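Local coordinates for protein tyrocidine synthase 2 (Brevibacillus parabrevis, PDB 6TA8) that belongs to the large modular synthases and contains a condensation-family domain, at residues N226-T231 with P374-L379; L218-Y223 with R352-G357; N296-N301 with V329-E334. One frame throughout, in Å; residues are numbered along the deposited sequence.

Interaction 1: residues N226-T231 with P374-L379; sequences NLETTT and PLAFTL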
ATOM      1  N   ASN A 226     -21.308  11.339 -13.031  1.00 55.61           N
ATOM      2  CA  ASN A 226     -22.058  10.309 -13.743  1.00 55.65           C
ATOM      3  C   ASN A 226     -21.949   8.967 -13.033  1.00 57.75           C
ATOM      4  O   ASN A 226     -22.922   8.209 -12.967  1.00 55.79           O
ATOM      5  CB  ASN A 226     -21.555  10.195 -15.183  1.00 58.31           C
ATOM      6  CG  ASN A 226     -22.201   9.048 -15.942  1.00 69.42           C
ATOM      7  OD1 ASN A 226     -21.806   7.889 -15.798  1.00 76.05           O
ATOM      8  ND2 ASN A 226     -23.197   9.368 -16.760  1.00 68.41           N
ATOM      9  N   LEU A 227     -20.771   8.657 -12.490  1.00 63.99           N
ATOM     10  CA  LEU A 227     -20.593   7.389 -11.795  1.00 60.66           C
ATOM     11  C   LEU A 227     -21.420   7.333 -10.516  1.00 58.44           C
ATOM     12  O   LEU A 227     -21.980   6.283 -10.181  1.00 57.34           O
ATOM     13  CB  LEU A 227     -19.111   7.163 -11.498  1.00 57.47           C
ATOM     14  CG  LEU A 227     -18.709   5.788 -10.960  1.00 60.79           C
ATOM     15  CD1 LEU A 227     -18.666   4.751 -12.077  1.00 63.62           C
ATOM     16  CD2 LEU A 227     -17.370   5.859 -10.244  1.00 53.01           C
ATOM     17  N   GLU A 228     -21.530   8.449  -9.793  1.00 60.49           N
ATOM     18  CA  GLU A 228     -22.198   8.403  -8.499  1.00 57.23           C
ATOM     19  C   GLU A 228     -23.716   8.339  -8.607  1.00 59.81           C
ATOM     20  O   GLU A 228     -24.372   7.985  -7.621  1.00 53.59           O
ATOM     21  CB  GLU A 228     -21.797   9.608  -7.650  1.00 59.32           C
ATOM     22  CG  GLU A 228     -20.353   9.570  -7.200  1.00 61.58           C
ATOM     23  CD  GLU A 228     -20.012  10.703  -6.267  1.00 68.06           C
ATOM     24  OE1 GLU A 228     -20.937  11.439  -5.866  1.00 61.85           O
ATOM     25  OE2 GLU A 228     -18.818  10.858  -5.939  1.00 71.37           O
ATOM     26  N   THR A 229     -24.288   8.650  -9.771  1.00 62.20           N
ATOM     27  CA  THR A 229     -25.739   8.702  -9.917  1.00 57.05           C
ATOM     28  C   THR A 229     -26.331   7.477 -10.602  1.00 55.59           C
ATOM     29  O   THR A 229     -27.528   7.214 -10.440  1.00 60.38           O
ATOM     30  CB  THR A 229     -26.150   9.948 -10.709  1.00 62.05           C
ATOM     31  OG1 THR A 229     -25.467   9.966 -11.970  1.00 58.94           O
ATOM     32  CG2 THR A 229     -25.804  11.210  -9.932  1.00 56.46           C
ATOM     33  N   THR A 230     -25.532   6.731 -11.360  1.00 56.28           N
ATOM     34  CA  THR A 230     -26.008   5.570 -12.093  1.00 60.50           C
ATOM     35  C   THR A 230     -25.785   4.262 -11.344  1.00 71.74           C
ATOM     36  O   THR A 230     -26.145   3.201 -11.860  1.00 74.08           O
ATOM     37  CB  THR A 230     -25.327   5.494 -13.464  1.00 64.94           C
ATOM     38  OG1 THR A 230     -25.976   4.512 -14.282  1.00 77.26           O
ATOM     39  CG2 THR A 230     -23.857   5.126 -13.313  1.00 59.69           C
ATOM     40  N   THR A 231     -25.207   4.301 -10.147  1.00 64.27           N
ATOM     41  CA  THR A 231     -24.922   3.090  -9.391  1.00 72.08           C
ATOM     42  C   THR A 231     -26.002   2.811  -8.363  1.00 75.03           C
ATOM     43  O   THR A 231     -26.522   3.725  -7.720  1.00 70.06           O
ATOM     44  CB  THR A 231     -23.577   3.176  -8.674  1.00 67.91           C
ATOM     45  OG1 THR A 231     -23.563   4.359  -7.857  1.00 69.25           O
ATOM     46  CG2 THR A 231     -22.439   3.203  -9.672  1.00 69.53           C
ATOM     47  N   PRO A 374     -22.860  19.293  -9.065  1.00 76.73           N
ATOM     48  CA  PRO A 374     -22.769  19.008  -7.625  1.00 76.02           C
ATOM     49  C   PRO A 374     -22.249  17.612  -7.320  1.00 67.72           C
ATOM     50  O   PRO A 374     -23.024  16.654  -7.245  1.00 68.17           O
ATOM     51  CB  PRO A 374     -24.215  19.184  -7.140  1.00 73.81           C
ATOM     52  CG  PRO A 374     -24.871  20.039  -8.180  1.00 72.24           C
ATOM     53  CD  PRO A 374     -24.228  19.651  -9.475  1.00 76.37           C
ATOM     54  N   LEU A 375     -20.935  17.489  -7.144  1.00 65.17           N
ATOM     55  CA  LEU A 375     -20.330  16.225  -6.745  1.00 71.32           C
ATOM     56  C   LEU A 375     -20.465  16.068  -5.235  1.00 56.41           C
ATOM     57  O   LEU A 375     -20.016  16.932  -4.473  1.00 57.54           O
ATOM     58  CB  LEU A 375     -18.864  16.176  -7.170  1.00 74.76           C
ATOM     59  CG  LEU A 375     -18.301  14.820  -7.609  1.00 63.99           C
ATOM     60  CD1 LEU A 375     -16.871  14.971  -8.104  1.00 64.13           C
ATOM     61  CD2 LEU A 375     -18.369  13.805  -6.483  1.00 66.37           C
ATOM     62  N   ALA A 376     -21.080  14.968  -4.803  1.00 60.20           N
ATOM     63  CA  ALA A 376     -21.346  14.736  -3.391  1.00 56.61           C
ATOM     64  C   ALA A 376     -20.491  13.637  -2.776  1.00 63.85           C
ATOM     65  O   ALA A 376     -20.468  13.519  -1.545  1.00 63.37           O
ATOM     66  CB  ALA A 376     -22.829  14.399  -3.179  1.00 49.18           C
ATOM     67  N   PHE A 377     -19.792  12.844  -3.587  1.00 64.01           N
ATOM     68  CA  PHE A 377     -18.960  11.739  -3.108  1.00 65.03           C
ATOM     69  C   PHE A 377     -19.771  10.799  -2.216  1.00 62.87           C
ATOM     70  O   PHE A 377     -19.530  10.674  -1.017  1.00 67.06           O
ATOM     71  CB  PHE A 377     -17.724  12.260  -2.369  1.00 57.88           C
ATOM     72  CG  PHE A 377     -16.984  13.337  -3.105  1.00 57.93           C
ATOM     73  CD1 PHE A 377     -16.023  13.015  -4.047  1.00 53.47           C
ATOM     74  CD2 PHE A 377     -17.247  14.673  -2.852  1.00 59.05           C
ATOM     75  CE1 PHE A 377     -15.340  14.005  -4.725  1.00 51.88           C
ATOM     76  CE2 PHE A 377     -16.569  15.668  -3.526  1.00 58.30           C
ATOM     77  CZ  PHE A 377     -15.614  15.333  -4.467  1.00 59.85           C
ATOM     78  N   THR A 378     -20.753  10.135  -2.830  1.00 60.76           N
ATOM     79  CA  THR A 378     -21.691   9.293  -2.099  1.00 62.17           C
ATOM     80  C   THR A 378     -21.312   7.818  -2.097  1.00 66.29           C
ATOM     81  O   THR A 378     -21.899   7.049  -1.327  1.00 65.63           O
ATOM     82  CB  THR A 378     -23.104   9.445  -2.677  1.00 58.32           C
ATOM     83  OG1 THR A 378     -23.110   9.032  -4.050  1.00 54.83           O
ATOM     84  CG2 THR A 378     -23.566  10.889  -2.584  1.00 57.22           C
ATOM     85  N   LEU A 379     -20.360   7.406  -2.928  1.00 63.09           N
ATOM     86  CA  LEU A 379     -19.980   6.000  -3.003  1.00 61.47           C
ATOM     87  C   LEU A 379     -19.167   5.612  -1.773  1.00 58.29           C
ATOM     88  O   LEU A 379     -18.110   6.195  -1.508  1.00 58.74           O
ATOM     89  CB  LEU A 379     -19.185   5.735  -4.280  1.00 57.62           C
ATOM     90  CG  LEU A 379     -19.955   5.197  -5.488  1.00 51.28           C
ATOM     91  CD1 LEU A 379     -21.122   6.104  -5.840  1.00 55.79           C
ATOM     92  CD2 LEU A 379     -19.023   5.036  -6.677  1.00 50.16           C
TER
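Glu228 and Leu379 make the close-packed part of this contact, where the C-terminal end of helix 221-229 meets the irregular chain ahead of strand 383-390. CD1 of Leu379 slants across the root of the glutamate, 3.8 Å from Glu228 CG, and also reaches OG1 of Thr231 at 3.6 Å. The other methyl, Leu379 CD2, meets Leu227 CD2 at 4.0 Å, the two leucine side chains crossing at about a right angle. Val330 of strand 325-332 touches Leu227, Thr231 and Leu379 alike, so this end rests on the sheet.

Beyond CG, Glu228 reaches straight out to the loop: CG stands anti to the carbonyl carbon (chi1 -69°) and the chain stays extended (chi2 -175°), which carries the carboxylate to the turn at Phe377. Glu228 OE1 lies 2.9 Å from Phe377 N. Thr378 N gives Glu228 OE1 a weak hydrogen bond of 3.3 Å (N-H...O angle 154°). Glu228 OE2 receives a weak hydrogen bond from the hydroxyl of Tyr360; its 3.0 Å approach to Leu375 CD2 is short and perhaps a limit of the model. That methyl sits over the centre of one face of the Phe377 ring, 3.4 Å above its plane. Tyr360 meets the ring edge-to-face, and Leu363 and Arg364 of helix 359-365 pack on it as well.

The outer side is looser. Thr378 and Ala376 are exposed there, and Thr378 OG1 comes only to 3.7 Å from Glu228 OE1. The carboxylate thus ends amid loop backbone, a tyrosine hydroxyl and hydrocarbon. The weak bonds from the Thr378 amide and the Tyr360 hydroxyl would probably offset its charge only in part, without a cation across the contact.

Interaction 2: residues L218-Y223 with R352-G357; sequences LREVAY and RIPKKG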
ATOM      1  N   LEU A 218     -10.898  19.805 -13.401  1.00 54.79           N
ATOM      2  CA  LEU A 218     -12.315  20.146 -13.466  1.00 56.33           C
ATOM      3  C   LEU A 218     -13.031  19.428 -14.602  1.00 53.85           C
ATOM      4  O   LEU A 218     -14.261  19.311 -14.568  1.00 46.47           O
ATOM      5  CB  LEU A 218     -12.479  21.659 -13.617  1.00 54.65           C
ATOM      6  CG  LEU A 218     -12.416  22.466 -12.321  1.00 58.69           C
ATOM      7  CD1 LEU A 218     -12.050  23.914 -12.599  1.00 59.57           C
ATOM      8  CD2 LEU A 218     -13.745  22.380 -11.599  1.00 65.87           C
ATOM      9  N   ARG A 219     -12.293  18.949 -15.604  1.00 54.52           N
ATOM     10  CA  ARG A 219     -12.885  18.201 -16.705  1.00 53.05           C
ATOM     11  C   ARG A 219     -13.264  16.777 -16.315  1.00 59.04           C
ATOM     12  O   ARG A 219     -13.887  16.078 -17.121  1.00 49.00           O
ATOM     13  CB  ARG A 219     -11.920  18.172 -17.892  1.00 58.27           C
ATOM     14  CG  ARG A 219     -11.534  19.554 -18.401  1.00 59.05           C
ATOM     15  CD  ARG A 219     -10.782  19.475 -19.719  1.00 57.08           C
ATOM     16  NE  ARG A 219      -9.361  19.775 -19.564  1.00 57.66           N
ATOM     17  CZ  ARG A 219      -8.380  18.957 -19.931  1.00 63.29           C
ATOM     18  NH1 ARG A 219      -8.662  17.782 -20.478  1.00 61.16           N
ATOM     19  NH2 ARG A 219      -7.115  19.314 -19.754  1.00 57.81           N
ATOM     20  N   GLU A 220     -12.908  16.338 -15.108  1.00 59.54           N
ATOM     21  CA  GLU A 220     -13.246  15.007 -14.623  1.00 48.27           C
ATOM     22  C   GLU A 220     -14.564  14.962 -13.863  1.00 49.16           C
ATOM     23  O   GLU A 220     -15.089  13.867 -13.638  1.00 50.96           O
ATOM     24  CB  GLU A 220     -12.140  14.478 -13.702  1.00 52.29           C
ATOM     25  CG  GLU A 220     -10.830  14.146 -14.387  1.00 50.46           C
ATOM     26  CD  GLU A 220      -9.825  13.538 -13.425  1.00 61.35           C
ATOM     27  OE1 GLU A 220      -8.659  13.987 -13.411  1.00 60.53           O
ATOM     28  OE2 GLU A 220     -10.207  12.615 -12.676  1.00 65.50           O
ATOM     29  N   VAL A 221     -15.106  16.117 -13.465  1.00 46.91           N
ATOM     30  CA  VAL A 221     -16.266  16.139 -12.577  1.00 43.43           C
ATOM     31  C   VAL A 221     -17.457  15.442 -13.222  1.00 53.31           C
ATOM     32  O   VAL A 221     -18.222  14.741 -12.549  1.00 57.76           O
ATOM     33  CB  VAL A 221     -16.604  17.587 -12.176  1.00 49.46           C
ATOM     34  CG1 VAL A 221     -17.767  17.611 -11.196  1.00 48.98           C
ATOM     35  CG2 VAL A 221     -15.384  18.270 -11.578  1.00 47.48           C
ATOM     36  N   ALA A 222     -17.631  15.616 -14.535  1.00 49.94           N
ATOM     37  CA  ALA A 222     -18.756  14.985 -15.218  1.00 51.07           C
ATOM     38  C   ALA A 222     -18.677  13.465 -15.150  1.00 48.01           C
ATOM     39  O   ALA A 222     -19.713  12.795 -15.070  1.00 45.14           O
ATOM     40  CB  ALA A 222     -18.815  15.449 -16.674  1.00 53.68           C
ATOM     41  N   TYR A 223     -17.467  12.904 -15.174  1.00 52.20           N
ATOM     42  CA  TYR A 223     -17.326  11.454 -15.102  1.00 53.66           C
ATOM     43  C   TYR A 223     -17.649  10.939 -13.705  1.00 54.58           C
ATOM     44  O   TYR A 223     -18.446  10.007 -13.545  1.00 57.28           O
ATOM     45  CB  TYR A 223     -15.914  11.037 -15.512  1.00 50.07           C
ATOM     46  CG  TYR A 223     -15.601   9.598 -15.175  1.00 54.65           C
ATOM     47  CD1 TYR A 223     -16.095   8.563 -15.955  1.00 57.54           C
ATOM     48  CD2 TYR A 223     -14.822   9.275 -14.070  1.00 59.12           C
ATOM     49  CE1 TYR A 223     -15.819   7.245 -15.650  1.00 57.68           C
ATOM     50  CE2 TYR A 223     -14.542   7.958 -13.757  1.00 54.07           C
ATOM     51  CZ  TYR A 223     -15.042   6.948 -14.552  1.00 53.15           C
ATOM     52  OH  TYR A 223     -14.769   5.636 -14.249  1.00 54.81           O
ATOM     53  N   ARG A 352     -11.957   3.939 -19.039  1.00 46.74           N
ATOM     54  CA  ARG A 352     -12.794   5.124 -18.899  1.00 42.49           C
ATOM     55  C   ARG A 352     -12.367   5.994 -17.722  1.00 49.83           C
ATOM     56  O   ARG A 352     -12.676   7.190 -17.707  1.00 56.37           O
ATOM     57  CB  ARG A 352     -14.259   4.707 -18.746  1.00 53.40           C
ATOM     58  CG  ARG A 352     -15.264   5.831 -18.935  1.00 57.65           C
ATOM     59  CD  ARG A 352     -16.672   5.394 -18.551  1.00 63.96           C
ATOM     60  NE  ARG A 352     -17.212   4.390 -19.464  1.00 72.92           N
ATOM     61  CZ  ARG A 352     -17.503   3.140 -19.118  1.00 70.57           C
ATOM     62  NH1 ARG A 352     -17.309   2.727 -17.872  1.00 67.80           N
ATOM     63  NH2 ARG A 352     -17.991   2.300 -20.020  1.00 64.10           N
ATOM     64  N   ILE A 353     -11.665   5.429 -16.749  1.00 55.47           N
ATOM     65  CA  ILE A 353     -11.224   6.203 -15.581  1.00 52.57           C
ATOM     66  C   ILE A 353     -10.066   7.107 -15.989  1.00 45.66           C
ATOM     67  O   ILE A 353      -9.108   6.633 -16.625  1.00 50.63           O
ATOM     68  CB  ILE A 353     -10.815   5.265 -14.443  1.00 49.88           C
ATOM     69  CG1 ILE A 353     -11.911   4.228 -14.191  1.00 47.15           C
ATOM     70  CG2 ILE A 353     -10.519   6.057 -13.175  1.00 48.05           C
ATOM     71  CD1 ILE A 353     -11.688   3.379 -12.957  1.00 58.02           C
ATOM     72  N   PRO A 354     -10.102   8.402 -15.656  1.00 41.10           N
ATOM     73  CA  PRO A 354      -9.008   9.296 -16.057  1.00 40.86           C
ATOM     74  C   PRO A 354      -7.835   9.301 -15.085  1.00 54.35           C
ATOM     75  O   PRO A 354      -8.015   9.483 -13.876  1.00 47.56           O
ATOM     76  CB  PRO A 354      -9.691  10.666 -16.111  1.00 48.48           C
ATOM     77  CG  PRO A 354     -10.769  10.575 -15.080  1.00 41.24           C
ATOM     78  CD  PRO A 354     -11.230   9.136 -15.055  1.00 43.88           C
ATOM     79  N   LYS A 355      -6.627   9.093 -15.617  1.00 54.24           N
ATOM     80  CA  LYS A 355      -5.382   9.236 -14.859  1.00 50.20           C
ATOM     81  C   LYS A 355      -5.353   8.339 -13.623  1.00 58.62           C
ATOM     82  O   LYS A 355      -4.864   8.733 -12.561  1.00 53.65           O
ATOM     83  CB  LYS A 355      -5.139  10.697 -14.473  1.00 52.25           C
ATOM     84  CG  LYS A 355      -4.562  11.543 -15.595  1.00 62.98           C
ATOM     85  CD  LYS A 355      -4.075  12.885 -15.080  1.00 61.99           C
ATOM     86  CE  LYS A 355      -3.247  13.604 -16.128  1.00 56.21           C
ATOM     87  NZ  LYS A 355      -2.704  14.891 -15.617  1.00 61.19           N
ATOM     88  N   LYS A 356      -5.880   7.122 -13.763  1.00 57.08           N
ATOM     89  CA  LYS A 356      -5.842   6.111 -12.703  1.00 52.62           C
ATOM     90  C   LYS A 356      -6.516   6.610 -11.425  1.00 53.05           C
ATOM     91  O   LYS A 356      -6.060   6.335 -10.314  1.00 50.12           O
ATOM     92  CB  LYS A 356      -4.407   5.663 -12.419  1.00 56.49           C
ATOM     93  CG  LYS A 356      -3.629   5.253 -13.659  1.00 56.07           C
ATOM     94  CD  LYS A 356      -4.057   3.882 -14.154  1.00 52.64           C
ATOM     95  CE  LYS A 356      -2.994   3.271 -15.053  1.00 60.65           C
ATOM     96  NZ  LYS A 356      -1.654   3.276 -14.400  1.00 64.19           N
ATOM     97  N   GLY A 357      -7.603   7.362 -11.587  1.00 55.91           N
ATOM     98  CA  GLY A 357      -8.407   7.798 -10.459  1.00 39.72           C
ATOM     99  C   GLY A 357      -7.700   8.680  -9.455  1.00 44.28           C
ATOM    100  O   GLY A 357      -8.179   8.818  -8.327  1.00 53.69           O
TER
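Tyr223 lays its ring against the chain Arg352-Pro354, joining the N-terminal part of helix 221-229 to the connection between helices 339-351 and 359-365. The ring contacts come first. CG of Tyr223 lies anti to its own nitrogen (chi1 167°), which throws the ring outward from the helix to the loop. The carbonyl oxygen of Arg352 stands over one face, 3.7 Å above the plane and offset toward the rim. The Arg352 side chain runs at about a right angle to that of Tyr223, its CD beside Tyr223 CE1 at 3.5 Å; it then bends at chi3 (-68°), and the guanidinium lies past the ring without stacking on it. On the same side as Arg352 O, Pro354 CD approaches obliquely, 3.7 Å from Tyr223 CD2. The hydroxyl oxygen Tyr223 OH comes to 3.2 Å from Ile353 CG1. Ile353 in turn leans on Tyr327 and Val329 of strand 325-332.

A second group joins a carboxylate to a proline. Glu220, three residues earlier, passes obliquely over Pro354, with Glu220 OE2 3.2 Å from Pro354 CG and Glu220 CG 3.6 Å from that same carbon. OE2 is also hydrogen-bonded by Trp224 NE1, which fixes the carboxylate beside the proline.

Backbone and charge complete the account. Gly357 N bonds to Pro354 O at 3.1 Å, closing a tight turn through Lys355 and Lys356, both left-handed in conformation. Lys355 directs NZ to a salt bridge with Glu216 and a hydrogen bond to Asp309 O.

No hydrogen bond crosses between the two segments. Adhesion here is by shape: a tyrosine ring fitted against Arg352, Ile353 and Pro354, and a carboxylate against the proline, with Glu220 and Lys355 bonded to residues outside the two segments.

Interaction 3: residues N296-N301 with V329-E334; sequences NGVVIN and VVLDME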
ATOM      1  N   ASN A 296     -25.029  -8.389  -8.349  1.00 60.77           N
ATOM      2  CA  ASN A 296     -24.631  -8.102  -9.720  1.00 67.56           C
ATOM      3  C   ASN A 296     -23.944  -6.746  -9.835  1.00 63.48           C
ATOM      4  O   ASN A 296     -23.710  -6.279 -10.956  1.00 63.95           O
ATOM      5  CB  ASN A 296     -25.837  -8.169 -10.664  1.00 67.05           C
ATOM      6  CG  ASN A 296     -26.255  -9.596 -10.971  1.00 77.35           C
ATOM      7  OD1 ASN A 296     -25.481 -10.375 -11.529  1.00 80.20           O
ATOM      8  ND2 ASN A 296     -27.482  -9.946 -10.609  1.00 78.30           N
ATOM      9  N   GLY A 297     -23.615  -6.109  -8.714  1.00 63.03           N
ATOM     10  CA  GLY A 297     -22.898  -4.852  -8.710  1.00 60.79           C
ATOM     11  C   GLY A 297     -22.224  -4.602  -7.376  1.00 59.85           C
ATOM     12  O   GLY A 297     -22.879  -4.636  -6.329  1.00 61.49           O
ATOM     13  N   VAL A 298     -20.917  -4.359  -7.397  1.00 51.05           N
ATOM     14  CA  VAL A 298     -20.146  -4.123  -6.182  1.00 55.43           C
ATOM     15  C   VAL A 298     -19.202  -2.953  -6.428  1.00 50.20           C
ATOM     16  O   VAL A 298     -18.635  -2.814  -7.516  1.00 52.23           O
ATOM     17  CB  VAL A 298     -19.376  -5.389  -5.741  1.00 51.68           C
ATOM     18  CG1 VAL A 298     -18.400  -5.843  -6.821  1.00 48.46           C
ATOM     19  CG2 VAL A 298     -18.656  -5.152  -4.420  1.00 50.76           C
ATOM     20  N   VAL A 299     -19.055  -2.097  -5.420  1.00 52.65           N
ATOM     21  CA  VAL A 299     -18.171  -0.940  -5.486  1.00 47.67           C
ATOM     22  C   VAL A 299     -16.904  -1.271  -4.711  1.00 49.75           C
ATOM     23  O   VAL A 299     -16.957  -1.546  -3.506  1.00 51.98           O
ATOM     24  CB  VAL A 299     -18.851   0.320  -4.929  1.00 51.03           C
ATOM     25  CG1 VAL A 299     -17.902   1.504  -4.992  1.00 48.24           C
ATOM     26  CG2 VAL A 299     -20.131   0.616  -5.697  1.00 53.05           C
ATOM     27  N   ILE A 300     -15.765  -1.243  -5.399  1.00 48.46           N
ATOM     28  CA  ILE A 300     -14.475  -1.600  -4.823  1.00 42.58           C
ATOM     29  C   ILE A 300     -13.655  -0.334  -4.626  1.00 45.45           C
ATOM     30  O   ILE A 300     -13.697   0.582  -5.456  1.00 48.61           O
ATOM     31  CB  ILE A 300     -13.722  -2.605  -5.718  1.00 44.28           C
ATOM     32  CG1 ILE A 300     -14.638  -3.768  -6.104  1.00 51.16           C
ATOM     33  CG2 ILE A 300     -12.471  -3.122  -5.022  1.00 49.58           C
ATOM     34  CD1 ILE A 300     -14.978  -4.685  -4.953  1.00 41.84           C
ATOM     35  N   ASN A 301     -12.910  -0.284  -3.521  1.00 47.42           N
ATOM     36  CA  ASN A 301     -11.988   0.818  -3.242  1.00 45.00           C
ATOM     37  C   ASN A 301     -10.605   0.394  -3.722  1.00 48.29           C
ATOM     38  O   ASN A 301      -9.805  -0.168  -2.972  1.00 45.98           O
ATOM     39  CB  ASN A 301     -11.995   1.164  -1.759  1.00 49.58           C
ATOM     40  CG  ASN A 301     -11.185   2.408  -1.442  1.00 50.50           C
ATOM     41  OD1 ASN A 301      -9.964   2.424  -1.595  1.00 54.48           O
ATOM     42  ND2 ASN A 301     -11.863   3.455  -0.987  1.00 54.02           N
ATOM     43  N   VAL A 329     -14.317   1.904  -7.858  1.00 48.71           N
ATOM     44  CA  VAL A 329     -14.519   1.266  -9.153  1.00 45.03           C
ATOM     45  C   VAL A 329     -15.800   0.449  -9.075  1.00 54.26           C
ATOM     46  O   VAL A 329     -16.011  -0.290  -8.105  1.00 45.98           O
ATOM     47  CB  VAL A 329     -13.320   0.382  -9.546  1.00 50.62           C
ATOM     48  CG1 VAL A 329     -13.619  -0.395 -10.821  1.00 48.02           C
ATOM     49  CG2 VAL A 329     -12.068   1.229  -9.713  1.00 47.03           C
ATOM     50  N   VAL A 330     -16.653   0.585 -10.085  1.00 48.31           N
ATOM     51  CA  VAL A 330     -17.959  -0.063 -10.112  1.00 50.24           C
ATOM     52  C   VAL A 330     -17.882  -1.249 -11.063  1.00 58.31           C
ATOM     53  O   VAL A 330     -17.797  -1.079 -12.284  1.00 54.37           O
ATOM     54  CB  VAL A 330     -19.062   0.919 -10.530  1.00 42.04           C
ATOM     55  CG1 VAL A 330     -20.407   0.211 -10.596  1.00 39.99           C
ATOM     56  CG2 VAL A 330     -19.112   2.084  -9.561  1.00 43.67           C
ATOM     57  N   LEU A 331     -17.915  -2.456 -10.505  1.00 50.80           N
ATOM     58  CA  LEU A 331     -17.907  -3.677 -11.296  1.00 51.47           C
ATOM     59  C   LEU A 331     -19.331  -4.078 -11.657  1.00 53.30           C
ATOM     60  O   LEU A 331     -20.270  -3.874 -10.882  1.00 49.25           O
ATOM     61  CB  LEU A 331     -17.220  -4.810 -10.535  1.00 61.58           C
ATOM     62  CG  LEU A 331     -15.798  -4.526 -10.049  1.00 53.00           C
ATOM     63  CD1 LEU A 331     -15.261  -5.700  -9.245  1.00 54.48           C
ATOM     64  CD2 LEU A 331     -14.887  -4.214 -11.225  1.00 50.37           C
ATOM     65  N   ASP A 332     -19.485  -4.655 -12.847  1.00 61.12           N
ATOM     66  CA  ASP A 332     -20.788  -5.042 -13.374  1.00 64.92           C
ATOM     67  C   ASP A 332     -20.795  -6.542 -13.629  1.00 64.70           C
ATOM     68  O   ASP A 332     -19.999  -7.043 -14.432  1.00 65.91           O
ATOM     69  CB  ASP A 332     -21.111  -4.277 -14.659  1.00 71.06           C
ATOM     70  CG  ASP A 332     -22.602  -4.210 -14.940  1.00 75.94           C
ATOM     71  OD1 ASP A 332     -23.396  -4.639 -14.076  1.00 74.89           O
ATOM     72  OD2 ASP A 332     -22.981  -3.726 -16.028  1.00 81.96           O
ATOM     73  N   MET A 333     -21.693  -7.254 -12.947  1.00 63.27           N
ATOM     74  CA  MET A 333     -21.870  -8.689 -13.125  1.00 70.61           C
ATOM     75  C   MET A 333     -23.181  -9.009 -13.838  1.00 72.91           C
ATOM     76  O   MET A 333     -23.765 -10.072 -13.622  1.00 76.37           O
ATOM     77  CB  MET A 333     -21.809  -9.407 -11.778  1.00 72.25           C
ATOM     78  CG  MET A 333     -20.416  -9.489 -11.175  1.00 66.76           C
ATOM     79  SD  MET A 333     -19.860  -7.931 -10.457  1.00 67.45           S
ATOM     80  CE  MET A 333     -20.756  -7.928  -8.907  1.00 60.80           C
ATOM     81  N   GLU A 334     -23.641  -8.094 -14.697  1.00 80.54           N
ATOM     82  CA  GLU A 334     -24.952  -8.239 -15.325  1.00 80.68           C
ATOM     83  C   GLU A 334     -25.065  -9.544 -16.104  1.00 83.78           C
ATOM     84  O   GLU A 334     -26.102 -10.216 -16.055  1.00 91.23           O
ATOM     85  CB  GLU A 334     -25.225  -7.044 -16.238  1.00 92.24           C
ATOM     86  CG  GLU A 334     -26.534  -7.122 -17.007  1.00 95.35           C
ATOM     87  CD  GLU A 334     -26.717  -5.958 -17.962  1.00104.58           C
ATOM     88  OE1 GLU A 334     -25.779  -5.143 -18.092  1.00106.06           O
ATOM     89  OE2 GLU A 334     -27.796  -5.859 -18.583  1.00107.82           O
TER
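Leu331 fills the apolar centre of an antiparallel strand pair, 297-301 beside 329-332, at one margin of the six-stranded mixed sheet. Its CD1 touches Ile300 CG1 at 3.7 Å and Val298 CG1 at 4.0 Å. Val298 and Leu331 lie side by side and point the same way, while Ile300 comes across at a slant. Met333 widens this apolar face: its chain bends at both chi2 and chi3, curling back so that CE meets Val298 CG1 at 3.8 Å. Ile383 of strand 383-390 adjoins Val298 and Ile300 here. On the other face Val299 and Val330 form a non-hydrogen-bonded pair, linked by a sparser contact of 4.3 Å between Val299 CG2 and Val330 CG2.

Backbone bonds run outward from this centre. Ile300 and Val329 make a hydrogen-bonded pair: Ile300 N gives to Val329 O at 2.9 Å and Val329 N to Ile300 O at 2.8 Å. Leu331 N reaches Val298 O at 3.1 Å. The strands' N-to-C directions differ by 150°, so the pair is twisted.

At the polar edge Asn296 is exposed, and its OD1 is hydrogen-bonded by Lys290 NZ. Asp332 O in turn takes a bond from Gln342 NE2 of helix 339-351. Here the outermost bond between the segments changes character: Met333 N approaches Asn296 O at 3.0 Å from above, 48° out of its carbonyl plane.

In the fold
All three contacts meet around strand 325-332. Interaction 3 belongs to the sheet itself, partly buried and held by backbone hydrogen bonds plus aliphatic packing. Interactions 1 and 2 lie at the two ends of helix 221-229, whose N-terminal part serves interaction 2 and C-terminal part interaction 1; Val221 CG1 and Leu375 CD1 touch between them at 4.2 Å. Interaction 1 is the surface contact and combines leucine packing with a carboxylate that takes a weak bond from a loop amide, whereas the more enclosed interaction 2 is van der Waals fitting round a tyrosine. Each reaches the strand pair: Thr231 CG2 meets Val330 CG2 at 3.5 Å, Ile353 CD1 meets Val329 CG2 at 3.9 Å.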